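Local coordinates for protein globin (Geobacter sulfurreducens, PDB 2W31) that binds heme b and probably oxygen, serving as the globin domain of a probably membrane-bound globin-coupled sensor, at residues T14-E19 with R128-E133; A50-E55 with V96-H101; N80-N85 with D140-I145. One frame throughout, in Å; residues are numbered along the deposited sequence.

Contact 1: residues T14-E19 with R128-E133; sequences TDEDAE and RRQRRE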
loop_
_atom_site.group_PDB
_atom_site.type_symbol
_atom_site.label_atom_id
_atom_site.label_comp_id
_atom_site.label_asym_id
_atom_site.label_seq_id
_atom_site.Cartn_x
_atom_site.Cartn_y
_atom_site.Cartn_z
ATOM N N THR A 14 13.206 -0.212 11.178
ATOM C CA THR A 14 14.468 -0.218 11.945
ATOM C C THR A 14 15.591 -0.929 11.229
ATOM O O THR A 14 15.393 -1.484 10.144
ATOM C CB THR A 14 14.300 -0.979 13.244
ATOM O OG1 THR A 14 14.017 -2.359 12.974
ATOM C CG2 THR A 14 13.172 -0.359 14.088
ATOM N N ASP A 15 16.782 -0.951 11.858
ATOM C CA ASP A 15 17.886 -1.696 11.254
ATOM C C ASP A 15 17.552 -3.176 11.031
ATOM O O ASP A 15 18.046 -3.774 10.069
ATOM C CB ASP A 15 19.150 -1.580 12.096
ATOM C CG ASP A 15 19.665 -0.144 12.168
ATOM O OD1 ASP A 15 19.623 0.551 11.120
ATOM O OD2 ASP A 15 20.127 0.290 13.258
ATOM N N GLU A 16 16.702 -3.757 11.882
ATOM C CA GLU A 16 16.261 -5.120 11.636
ATOM C C GLU A 16 15.516 -5.242 10.305
ATOM O O GLU A 16 15.708 -6.213 9.590
ATOM C CB GLU A 16 15.347 -5.683 12.726
ATOM C CG GLU A 16 15.488 -7.228 12.788
ATOM C CD GLU A 16 14.248 -8.047 13.208
ATOM O OE1 GLU A 16 13.290 -7.506 13.816
ATOM O OE2 GLU A 16 14.253 -9.271 12.922
ATOM N N ASP A 17 14.638 -4.280 9.996
ATOM C CA ASP A 17 13.958 -4.327 8.713
ATOM C C ASP A 17 14.971 -4.199 7.561
ATOM O O ASP A 17 14.860 -4.870 6.554
ATOM C CB ASP A 17 12.934 -3.214 8.590
ATOM C CG ASP A 17 11.798 -3.367 9.571
ATOM O OD1 ASP A 17 10.994 -4.297 9.403
ATOM O OD2 ASP A 17 11.695 -2.533 10.490
ATOM N N ALA A 18 15.941 -3.299 7.700
ATOM C CA ALA A 18 16.955 -3.143 6.623
ATOM C C ALA A 18 17.728 -4.439 6.426
ATOM O O ALA A 18 17.978 -4.842 5.284
ATOM C CB ALA A 18 17.916 -1.974 6.912
ATOM N N GLU A 19 18.102 -5.097 7.537
ATOM C CA GLU A 19 18.804 -6.398 7.449
ATOM C C GLU A 19 17.951 -7.468 6.758
ATOM O O GLU A 19 18.440 -8.240 5.917
ATOM C CB GLU A 19 19.255 -6.838 8.846
ATOM C CG GLU A 19 20.425 -5.986 9.367
ATOM C CD GLU A 19 20.615 -6.015 10.888
ATOM O OE1 GLU A 19 20.139 -6.966 11.551
ATOM O OE2 GLU A 19 21.242 -5.056 11.424
ATOM N N ARG A 128 8.516 -15.665 7.754
ATOM C CA ARG A 128 7.642 -15.107 6.718
ATOM C C ARG A 128 7.035 -13.773 7.198
ATOM O O ARG A 128 7.041 -12.771 6.449
ATOM C CB ARG A 128 6.554 -16.160 6.392
ATOM C CG ARG A 128 5.801 -15.890 5.160
ATOM C CD ARG A 128 5.058 -17.112 4.639
ATOM N NE ARG A 128 4.035 -17.564 5.570
ATOM C CZ ARG A 128 4.077 -18.727 6.208
ATOM N NH1 ARG A 128 5.110 -19.539 6.028
ATOM N NH2 ARG A 128 3.106 -19.065 7.042
ATOM N N ARG A 129 6.542 -13.746 8.447
ATOM C CA ARG A 129 5.902 -12.538 8.968
ATOM C C ARG A 129 6.888 -11.361 8.974
ATOM O O ARG A 129 6.588 -10.248 8.503
ATOM C CB ARG A 129 5.343 -12.749 10.372
ATOM C CG ARG A 129 4.411 -11.598 10.803
ATOM C CD ARG A 129 4.015 -11.650 12.303
ATOM N NE ARG A 129 3.670 -13.017 12.738
ATOM C CZ ARG A 129 2.451 -13.579 12.693
ATOM N NH1 ARG A 129 1.367 -12.906 12.262
ATOM N NH2 ARG A 129 2.298 -14.823 13.132
ATOM N N GLN A 130 8.091 -11.620 9.470
ATOM C CA GLN A 130 9.096 -10.571 9.566
ATOM C C GLN A 130 9.515 -10.023 8.201
ATOM O O GLN A 130 9.656 -8.792 8.057
ATOM C CB GLN A 130 10.317 -11.072 10.352
ATOM C CG GLN A 130 10.091 -11.177 11.860
ATOM C CD GLN A 130 11.376 -11.616 12.587
ATOM O OE1 GLN A 130 12.460 -11.591 12.008
ATOM N NE2 GLN A 130 11.247 -12.026 13.866
ATOM N N ARG A 131 9.683 -10.902 7.215
ATOM C CA ARG A 131 10.052 -10.481 5.848
ATOM C C ARG A 131 8.903 -9.737 5.159
ATOM O O ARG A 131 9.135 -8.690 4.527
ATOM C CB ARG A 131 10.535 -11.674 5.015
ATOM C CG ARG A 131 11.937 -12.120 5.456
ATOM C CD ARG A 131 12.249 -13.590 5.153
ATOM N NE ARG A 131 13.600 -13.915 5.631
ATOM C CZ ARG A 131 13.940 -14.087 6.905
ATOM N NH1 ARG A 131 13.035 -13.992 7.873
ATOM N NH2 ARG A 131 15.220 -14.340 7.222
ATOM N N ARG A 132 7.667 -10.226 5.338
ATOM C CA ARG A 132 6.514 -9.521 4.793
ATOM C C ARG A 132 6.410 -8.130 5.427
ATOM O O ARG A 132 6.133 -7.136 4.708
ATOM C CB ARG A 132 5.220 -10.319 5.016
ATOM C CG ARG A 132 4.024 -9.781 4.224
ATOM C CD ARG A 132 2.736 -10.517 4.540
ATOM N NE ARG A 132 2.397 -10.469 5.969
ATOM C CZ ARG A 132 2.336 -11.531 6.776
ATOM N NH1 ARG A 132 2.576 -12.745 6.316
ATOM N NH2 ARG A 132 2.025 -11.370 8.055
ATOM N N GLU A 133 6.584 -8.040 6.762
ATOM C CA GLU A 133 6.457 -6.726 7.394
ATOM C C GLU A 133 7.503 -5.721 6.867
ATOM O O GLU A 133 7.177 -4.563 6.625
ATOM C CB GLU A 133 6.533 -6.825 8.928
ATOM C CG GLU A 133 5.257 -7.464 9.578
ATOM C CD GLU A 133 5.414 -7.807 11.058
ATOM O OE1 GLU A 133 6.560 -7.945 11.531
ATOM O OE2 GLU A 133 4.383 -8.028 11.724
HETATM O O HOH W 1 10.196 -6.974 10.033
#

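Contact 2: residues A50-E55 with V96-H101; sequences AEFLKE and VGLNAH. With HEM (protoporphyrin IX containing Fe), chain C.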
loop_
_atom_site.group_PDB
_atom_site.type_symbol
_atom_site.label_atom_id
_atom_site.label_comp_id
_atom_site.label_asym_id
_atom_site.label_seq_id
_atom_site.Cartn_x
_atom_site.Cartn_y
_atom_site.Cartn_z
ATOM N N ALA A 50 -0.514 2.156 -21.279
ATOM C CA ALA A 50 0.058 1.577 -22.494
ATOM C C ALA A 50 0.568 2.692 -23.422
ATOM O O ALA A 50 1.551 2.500 -24.151
ATOM C CB ALA A 50 -0.942 0.663 -23.208
ATOM N N GLU A 51 -0.098 3.851 -23.402
ATOM C CA GLU A 51 0.356 5.017 -24.153
ATOM C C GLU A 51 1.815 5.352 -23.910
ATOM O O GLU A 51 2.573 5.576 -24.847
ATOM C CB GLU A 51 -0.488 6.263 -23.873
ATOM C CG GLU A 51 -1.861 6.273 -24.485
ATOM C CD GLU A 51 -1.830 6.068 -26.018
ATOM O OE1 GLU A 51 -1.154 6.836 -26.759
ATOM O OE2 GLU A 51 -2.498 5.127 -26.471
ATOM N N PHE A 52 2.234 5.354 -22.651
ATOM C CA PHE A 52 3.563 5.811 -22.282
ATOM C C PHE A 52 4.626 4.858 -22.705
ATOM O O PHE A 52 5.798 5.196 -22.621
ATOM C CB PHE A 52 3.696 6.000 -20.744
ATOM C CG PHE A 52 2.899 7.147 -20.217
ATOM C CD1 PHE A 52 3.474 8.430 -20.134
ATOM C CD2 PHE A 52 1.567 6.980 -19.869
ATOM C CE1 PHE A 52 2.723 9.509 -19.670
ATOM C CE2 PHE A 52 0.796 8.072 -19.395
ATOM C CZ PHE A 52 1.385 9.341 -19.321
ATOM N N LEU A 53 4.227 3.661 -23.136
ATOM C CA LEU A 53 5.173 2.620 -23.537
ATOM C C LEU A 53 5.309 2.459 -25.050
ATOM O O LEU A 53 6.030 1.538 -25.500
ATOM C CB LEU A 53 4.775 1.296 -22.908
ATOM C CG LEU A 53 4.777 1.345 -21.366
ATOM C CD1 LEU A 53 4.387 -0.008 -20.876
ATOM C CD2 LEU A 53 6.151 1.771 -20.811
ATOM N N LYS A 54 4.651 3.337 -25.826
ATOM C CA LYS A 54 4.703 3.249 -27.297
ATOM C C LYS A 54 6.081 3.621 -27.822
ATOM O O LYS A 54 6.647 2.871 -28.602
ATOM C CB LYS A 54 3.669 4.132 -28.016
ATOM C CG LYS A 54 2.210 3.927 -27.637
ATOM C CD LYS A 54 1.701 2.489 -27.678
ATOM C CE LYS A 54 0.169 2.470 -27.597
ATOM N NZ LYS A 54 -0.439 1.495 -28.563
ATOM N N GLU A 55 6.640 4.760 -27.378
ATOM C CA GLU A 55 7.989 5.147 -27.825
ATOM C C GLU A 55 9.009 4.134 -27.377
ATOM O O GLU A 55 9.987 3.813 -28.118
ATOM C CB GLU A 55 8.348 6.560 -27.366
ATOM C CG GLU A 55 7.508 7.645 -28.081
ATOM C CD GLU A 55 7.730 7.682 -29.588
ATOM O OE1 GLU A 55 6.806 7.295 -30.333
ATOM O OE2 GLU A 55 8.828 8.109 -30.025
ATOM N N VAL A 96 5.944 13.835 -17.000
ATOM C CA VAL A 96 5.469 13.197 -18.252
ATOM C C VAL A 96 3.936 13.086 -18.380
ATOM O O VAL A 96 3.423 12.649 -19.421
ATOM C CB VAL A 96 6.104 11.813 -18.504
ATOM C CG1 VAL A 96 7.611 11.947 -18.571
ATOM C CG2 VAL A 96 5.651 10.770 -17.442
ATOM N N GLY A 97 3.223 13.469 -17.317
ATOM C CA GLY A 97 1.776 13.546 -17.384
ATOM C C GLY A 97 1.058 12.279 -16.936
ATOM O O GLY A 97 -0.121 12.094 -17.215
ATOM N N LEU A 98 1.773 11.419 -16.214
ATOM C CA LEU A 98 1.153 10.210 -15.671
ATOM C C LEU A 98 0.267 10.545 -14.429
ATOM O O LEU A 98 0.723 11.184 -13.464
ATOM C CB LEU A 98 2.246 9.216 -15.292
ATOM C CG LEU A 98 1.747 7.858 -14.785
ATOM C CD1 LEU A 98 1.037 7.072 -15.887
ATOM C CD2 LEU A 98 2.918 7.072 -14.167
ATOM N N ASN A 99 -0.994 10.121 -14.454
ATOM C CA ASN A 99 -1.860 10.357 -13.288
ATOM C C ASN A 99 -1.333 9.519 -12.108
ATOM O O ASN A 99 -0.989 8.342 -12.273
ATOM C CB ASN A 99 -3.333 10.016 -13.594
ATOM C CG ASN A 99 -4.305 10.492 -12.500
ATOM O OD1 ASN A 99 -4.337 9.971 -11.386
ATOM N ND2 ASN A 99 -5.121 11.478 -12.836
ATOM N N ALA A 100 -1.307 10.125 -10.922
ATOM C CA ALA A 100 -0.810 9.453 -9.696
ATOM C C ALA A 100 -1.546 8.119 -9.451
ATOM O O ALA A 100 -0.971 7.172 -8.869
ATOM C CB ALA A 100 -1.000 10.354 -8.484
ATOM N N HIS A 101 -2.830 8.027 -9.806
ATOM C CA HIS A 101 -3.593 6.758 -9.655
ATOM C C HIS A 101 -2.810 5.555 -10.184
ATOM O O HIS A 101 -2.846 4.479 -9.589
ATOM C CB HIS A 101 -4.953 6.876 -10.372
ATOM C CG HIS A 101 -5.623 5.573 -10.730
ATOM N ND1 HIS A 101 -6.077 4.629 -9.805
ATOM C CD2 HIS A 101 -5.948 5.081 -11.953
ATOM C CE1 HIS A 101 -6.650 3.630 -10.463
ATOM N NE2 HIS A 101 -6.558 3.873 -11.770
HETATM C CHA HEM C . 10.507 6.739 -14.960
HETATM C CHB HEM C . 9.925 4.043 -11.008
HETATM C CHC HEM C . 5.239 3.572 -12.152
HETATM C CHD HEM C . 6.229 5.122 -16.619
HETATM C C1A HEM C . 10.766 6.066 -13.785
HETATM C C2A HEM C . 12.033 6.040 -13.076
HETATM C C3A HEM C . 11.886 5.273 -11.989
HETATM C C4A HEM C . 10.500 4.816 -11.987
HETATM C CMA HEM C . 12.926 4.920 -10.908
HETATM C CAA HEM C . 13.327 6.798 -13.519
HETATM C CBA HEM C . 13.056 8.248 -13.102
HETATM C CGA HEM C . 14.284 9.134 -13.047
HETATM O O1A HEM C . 15.150 8.955 -12.144
HETATM O O2A HEM C . 14.381 10.046 -13.916
HETATM C C1B HEM C . 8.565 3.803 -10.902
HETATM C C2B HEM C . 7.868 3.251 -9.751
HETATM C C3B HEM C . 6.573 3.121 -10.058
HETATM C C4B HEM C . 6.412 3.542 -11.443
HETATM C CMB HEM C . 8.595 2.933 -8.426
HETATM C CAB HEM C . 5.431 2.577 -9.202
HETATM C CBB HEM C . 5.590 1.497 -8.413
HETATM C C1C HEM C . 5.111 3.872 -13.485
HETATM C C2C HEM C . 3.944 3.652 -14.305
HETATM C C3C HEM C . 4.230 4.045 -15.549
HETATM C C4C HEM C . 5.585 4.556 -15.549
HETATM C CMC HEM C . 2.619 3.052 -13.839
HETATM C CAC HEM C . 3.271 3.996 -16.756
HETATM C CBC HEM C . 3.566 3.420 -17.917
HETATM C C1D HEM C . 7.409 5.814 -16.546
HETATM C C2D HEM C . 7.934 6.701 -17.594
HETATM C C3D HEM C . 9.264 7.216 -17.085
HETATM C C4D HEM C . 9.435 6.573 -15.786
HETATM C CMD HEM C . 7.250 7.051 -18.910
HETATM C CAD HEM C . 10.265 8.170 -17.792
HETATM C CBD HEM C . 9.836 9.622 -17.712
HETATM C CGD HEM C . 10.664 10.405 -18.711
HETATM O O1D HEM C . 10.605 10.123 -19.939
HETATM O O2D HEM C . 11.387 11.327 -18.274
HETATM N NA HEM C . 9.842 5.302 -13.107
HETATM N NB HEM C . 7.649 3.970 -11.906
HETATM N NC HEM C . 6.118 4.426 -14.269
HETATM N ND HEM C . 8.325 5.781 -15.520
HETATM FE FE HEM C . 7.978 4.849 -13.697
#

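Contact 3: residues N80-N85 with D140-I145; sequences NRYIHN and DINLDI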
loop_
_atom_site.group_PDB
_atom_site.type_symbol
_atom_site.label_atom_id
_atom_site.label_comp_id
_atom_site.label_asym_id
_atom_site.label_seq_id
_atom_site.Cartn_x
_atom_site.Cartn_y
_atom_site.Cartn_z
ATOM N N ASN A 80 19.032 9.730 3.719
ATOM C CA ASN A 80 18.437 10.921 3.108
ATOM C C ASN A 80 18.697 11.002 1.589
ATOM O O ASN A 80 17.864 11.520 0.835
ATOM C CB ASN A 80 18.778 12.208 3.866
ATOM C CG ASN A 80 17.871 12.434 5.063
ATOM O OD1 ASN A 80 16.702 12.845 4.928
ATOM N ND2 ASN A 80 18.414 12.189 6.250
ATOM N N ARG A 81 19.788 10.422 1.121
ATOM C CA ARG A 81 20.013 10.261 -0.313
ATOM C C ARG A 81 18.907 9.416 -0.984
ATOM O O ARG A 81 18.438 9.700 -2.104
ATOM C CB ARG A 81 21.364 9.614 -0.514
ATOM C CG ARG A 81 21.833 9.512 -1.940
ATOM C CD ARG A 81 23.316 9.138 -1.947
ATOM N NE ARG A 81 23.780 8.712 -3.262
ATOM C CZ ARG A 81 24.645 7.718 -3.459
ATOM N NH1 ARG A 81 25.124 7.028 -2.423
ATOM N NH2 ARG A 81 25.020 7.402 -4.697
ATOM N N TYR A 82 18.522 8.345 -0.307
ATOM C CA TYR A 82 17.458 7.491 -0.822
ATOM C C TYR A 82 16.137 8.254 -0.960
ATOM O O TYR A 82 15.448 8.102 -1.983
ATOM C CB TYR A 82 17.319 6.295 0.118
ATOM C CG TYR A 82 16.345 5.219 -0.320
ATOM C CD1 TYR A 82 16.700 4.282 -1.268
ATOM C CD2 TYR A 82 15.065 5.121 0.263
ATOM C CE1 TYR A 82 15.806 3.282 -1.673
ATOM C CE2 TYR A 82 14.169 4.131 -0.123
ATOM C CZ TYR A 82 14.527 3.211 -1.097
ATOM O OH TYR A 82 13.661 2.192 -1.483
ATOM N N ILE A 83 15.758 9.033 0.061
ATOM C CA ILE A 83 14.519 9.821 -0.027
ATOM C C ILE A 83 14.580 10.875 -1.139
ATOM O O ILE A 83 13.589 11.118 -1.841
ATOM C CB ILE A 83 14.103 10.454 1.333
ATOM C CG1 ILE A 83 13.039 11.547 1.121
ATOM C CG2 ILE A 83 15.302 11.020 2.048
ATOM C CD1 ILE A 83 12.337 11.963 2.367
ATOM N N HIS A 84 15.736 11.502 -1.304
ATOM C CA HIS A 84 15.864 12.531 -2.316
ATOM C C HIS A 84 15.658 11.927 -3.681
ATOM O O HIS A 84 14.983 12.501 -4.536
ATOM C CB HIS A 84 17.238 13.180 -2.211
ATOM C CG HIS A 84 17.450 13.902 -0.916
ATOM N ND1 HIS A 84 16.407 14.266 -0.087
ATOM C CD2 HIS A 84 18.582 14.334 -0.306
ATOM C CE1 HIS A 84 16.887 14.874 0.984
ATOM N NE2 HIS A 84 18.203 14.936 0.872
ATOM N N ASN A 85 16.226 10.745 -3.881
ATOM C CA ASN A 85 16.067 10.035 -5.129
ATOM C C ASN A 85 14.606 9.649 -5.414
ATOM O O ASN A 85 14.150 9.746 -6.565
ATOM C CB ASN A 85 16.964 8.802 -5.155
ATOM C CG ASN A 85 17.062 8.226 -6.520
ATOM O OD1 ASN A 85 17.501 8.901 -7.455
ATOM N ND2 ASN A 85 16.606 6.999 -6.675
ATOM N N ASP A 140 5.467 0.779 1.117
ATOM C CA ASP A 140 4.593 1.897 1.570
ATOM C C ASP A 140 5.365 3.212 1.691
ATOM O O ASP A 140 4.817 4.270 1.356
ATOM C CB ASP A 140 3.829 1.526 2.854
ATOM C CG ASP A 140 2.653 0.582 2.588
ATOM O OD1 ASP A 140 2.388 0.236 1.404
ATOM O OD2 ASP A 140 2.015 0.182 3.589
ATOM N N ILE A 141 6.622 3.156 2.144
ATOM C CA ILE A 141 7.468 4.351 2.179
ATOM C C ILE A 141 7.698 4.888 0.768
ATOM O O ILE A 141 7.549 6.098 0.530
ATOM C CB ILE A 141 8.810 4.068 2.909
ATOM C CG1 ILE A 141 8.550 3.873 4.411
ATOM C CG2 ILE A 141 9.880 5.178 2.613
ATOM C CD1 ILE A 141 9.697 3.247 5.243
ATOM N N ASN A 142 8.002 3.997 -0.185
ATOM C CA ASN A 142 8.179 4.422 -1.582
ATOM C C ASN A 142 6.933 5.120 -2.135
ATOM O O ASN A 142 6.999 6.195 -2.732
ATOM C CB ASN A 142 8.596 3.230 -2.455
ATOM C CG ASN A 142 10.105 2.978 -2.427
ATOM O OD1 ASN A 142 10.780 3.163 -3.461
ATOM N ND2 ASN A 142 10.638 2.596 -1.278
ATOM N N LEU A 143 5.777 4.489 -1.931
ATOM C CA LEU A 143 4.523 5.042 -2.429
ATOM C C LEU A 143 4.196 6.387 -1.750
ATOM O O LEU A 143 3.701 7.334 -2.395
ATOM C CB LEU A 143 3.396 4.017 -2.151
ATOM C CG LEU A 143 1.989 4.437 -2.603
ATOM C CD1 LEU A 143 1.916 4.730 -4.104
ATOM C CD2 LEU A 143 0.992 3.330 -2.225
ATOM N N ASP A 144 4.513 6.496 -0.466
ATOM C CA ASP A 144 4.249 7.713 0.327
ATOM C C ASP A 144 5.051 8.879 -0.285
ATOM O O ASP A 144 4.498 9.946 -0.629
ATOM C CB ASP A 144 4.671 7.406 1.772
ATOM C CG ASP A 144 4.426 8.558 2.782
ATOM O OD1 ASP A 144 4.147 9.747 2.386
ATOM O OD2 ASP A 144 4.536 8.261 4.006
ATOM N N ILE A 145 6.351 8.683 -0.469
ATOM C CA ILE A 145 7.219 9.774 -0.945
ATOM C C ILE A 145 6.871 10.157 -2.395
ATOM O O ILE A 145 6.812 11.351 -2.747
ATOM C CB ILE A 145 8.709 9.383 -0.807
ATOM C CG1 ILE A 145 9.126 9.323 0.664
ATOM C CG2 ILE A 145 9.589 10.391 -1.584
ATOM C CD1 ILE A 145 10.292 8.383 0.963
#

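Contact 1: residues T14-E19 with R128-E133
Glu16 turns its CG anti to the backbone N (chi1 -152°) and bends at chi2, and Gln130 sets its CG anti to the carbonyl carbon (chi1 -74°) and then runs out straight; these torsions bring carboxylate and amide together at the surface of the globin fold, where the start of helix 15-23 faces the long helix 125-151. The two side chains cross at about a right angle, and their flat ends stand almost perpendicular. Glu16 OE2 does the touching, lying 3.7 Å from Gln130 CD. Which amide atom faces the carboxylate is doubtful, because the amide has probably been modelled turned over. The pair is exposed on the Glu16 side, and Gln130 also touches Leu20, one turn further along helix 15-23.

Next to this pair, Asp17 is the better-defined link. Thr14 is the N-cap of helix 15-23 and Asp17 its N3 residue, and Thr14 N donates to Asp17 OD2 at 2.9 Å in a nearly straight bond of 167°. This is the N3-to-N-cap half of a capping box, and it uses the anti lone pair of OD2. The same oxygen forms a salt bridge with Lys137, further along helix 125-151, which probably offsets the charge of this buried carboxylate. Glu133 adds like charge nearby, but its OE1 stays 6.1 Å from Asp17 OD1.

Helix 125-151 also takes part in the dimer interface: Arg129 forms a salt bridge with Asp120 of the second subunit and a hydrogen bond with Ser116 of that subunit. Back between the two segments, one water bridges side chain to backbone, donating to Asp17 OD1 at 2.9 Å and to the carbonyl Gln130 O at 2.7 Å.

Contact 2: residues A50-E55 with V96-H101
Phe52 reaches from segment 50-55 to Val96, Gly97 and Leu98 and lines the heme pocket on the way. Its CB already touches the heme, 3.8 Å from the vinyl carbon CBC. Beyond CG the ring divides its neighbours: CD1 and CE1 run along Val96, with CE1 3.9 Å from Val96 CG2, while CD2 and CE2 run along Leu98, with CE2 3.7 Å from Leu98 CD1. CE1 also comes within 3.2 Å of Val96 O, which lies in the ring plane at its edge. The tip, Phe52 CZ, ends 3.8 Å from Leu98 N, against the backbone of the turn.

Both aliphatic partners also reach the heme. Val96 CG1 packs on the propionate carbon CBD, whereas Leu98, its branch pointing opposite the backbone N (chi1 -176°), lays CD2 3.6 Å from the pyrrole carbon C2C. Leu98 also sits close to the axial ligand His93.

Gly97, with positive phi, closes helix 80-96 in a Schellman motif, and the side-chain OD1 of Asn99, the N-cap residue of helix 100-121, accepts from His101 N. Phe52, which follows helix 47-50 and precedes helix 56-59 in the chain, rests on the turn joining helices 80-96 and 100-121.

Contact 3: residues N80-N85 with D140-I145
Between segments 80-85 and 140-145, on helices 80-96 and 125-151, the nearest CA atoms are those of Ile83 and Ile145, 7.4 Å apart. Tyr82 stretches across to Asn142: a chi1 of -175° swings its ring away from its own backbone N, and Asn142 ND2 donates to Tyr82 OH at 3.1 Å with an angle of 168°. The hydroxyl lies in the amide plane, while ring and amide planes are 70° apart.

The buried amide is gripped from several directions, since ND2 also donates to Ile138 O, one turn back, and OD1 accepts from Trp69 NE1. A phenylalanine in place of Tyr82 would probably leave Asn142 ND2 without this acceptor, the amide then held by Ile138 O at ND2 and Trp69 NE1 at OD1. Tyr78 meets the tyrosine ring edge-to-face.

Ile83 and Ile145 supply the apolar half, crossing at about a right angle with Ile83 CG1 4.2 Å from Ile145 CD1; both side chains adopt two conformers, so this detail is less certain. The Asn142 side chain comes within about 5 Å of the heme, and the pairing is that of the F and H helices of the globin fold, the F helix carrying the axial ligand His93.

All three contacts belong to one all-helical globin domain, and none touches another. Contacts 1 and 3 share helix 125-151 and lie about 17 Å apart, centre to centre; contact 2 is on the other side of the chain's centre from contact 1, about 33 Å away, and about 21 Å from contact 3. Along the chain the segments run 14-19, 50-55, 80-85, 96-101, 128-133, 140-145, so contact 1 encloses contact 2, while contact 3 crosses both. Helix 80-96 starts at contact 3 and ends at contact 2, linking the helix-packed interior to the heme pocket. Each contact also reaches the second subunit, so heme pocket and dimer interface are built from connected helices.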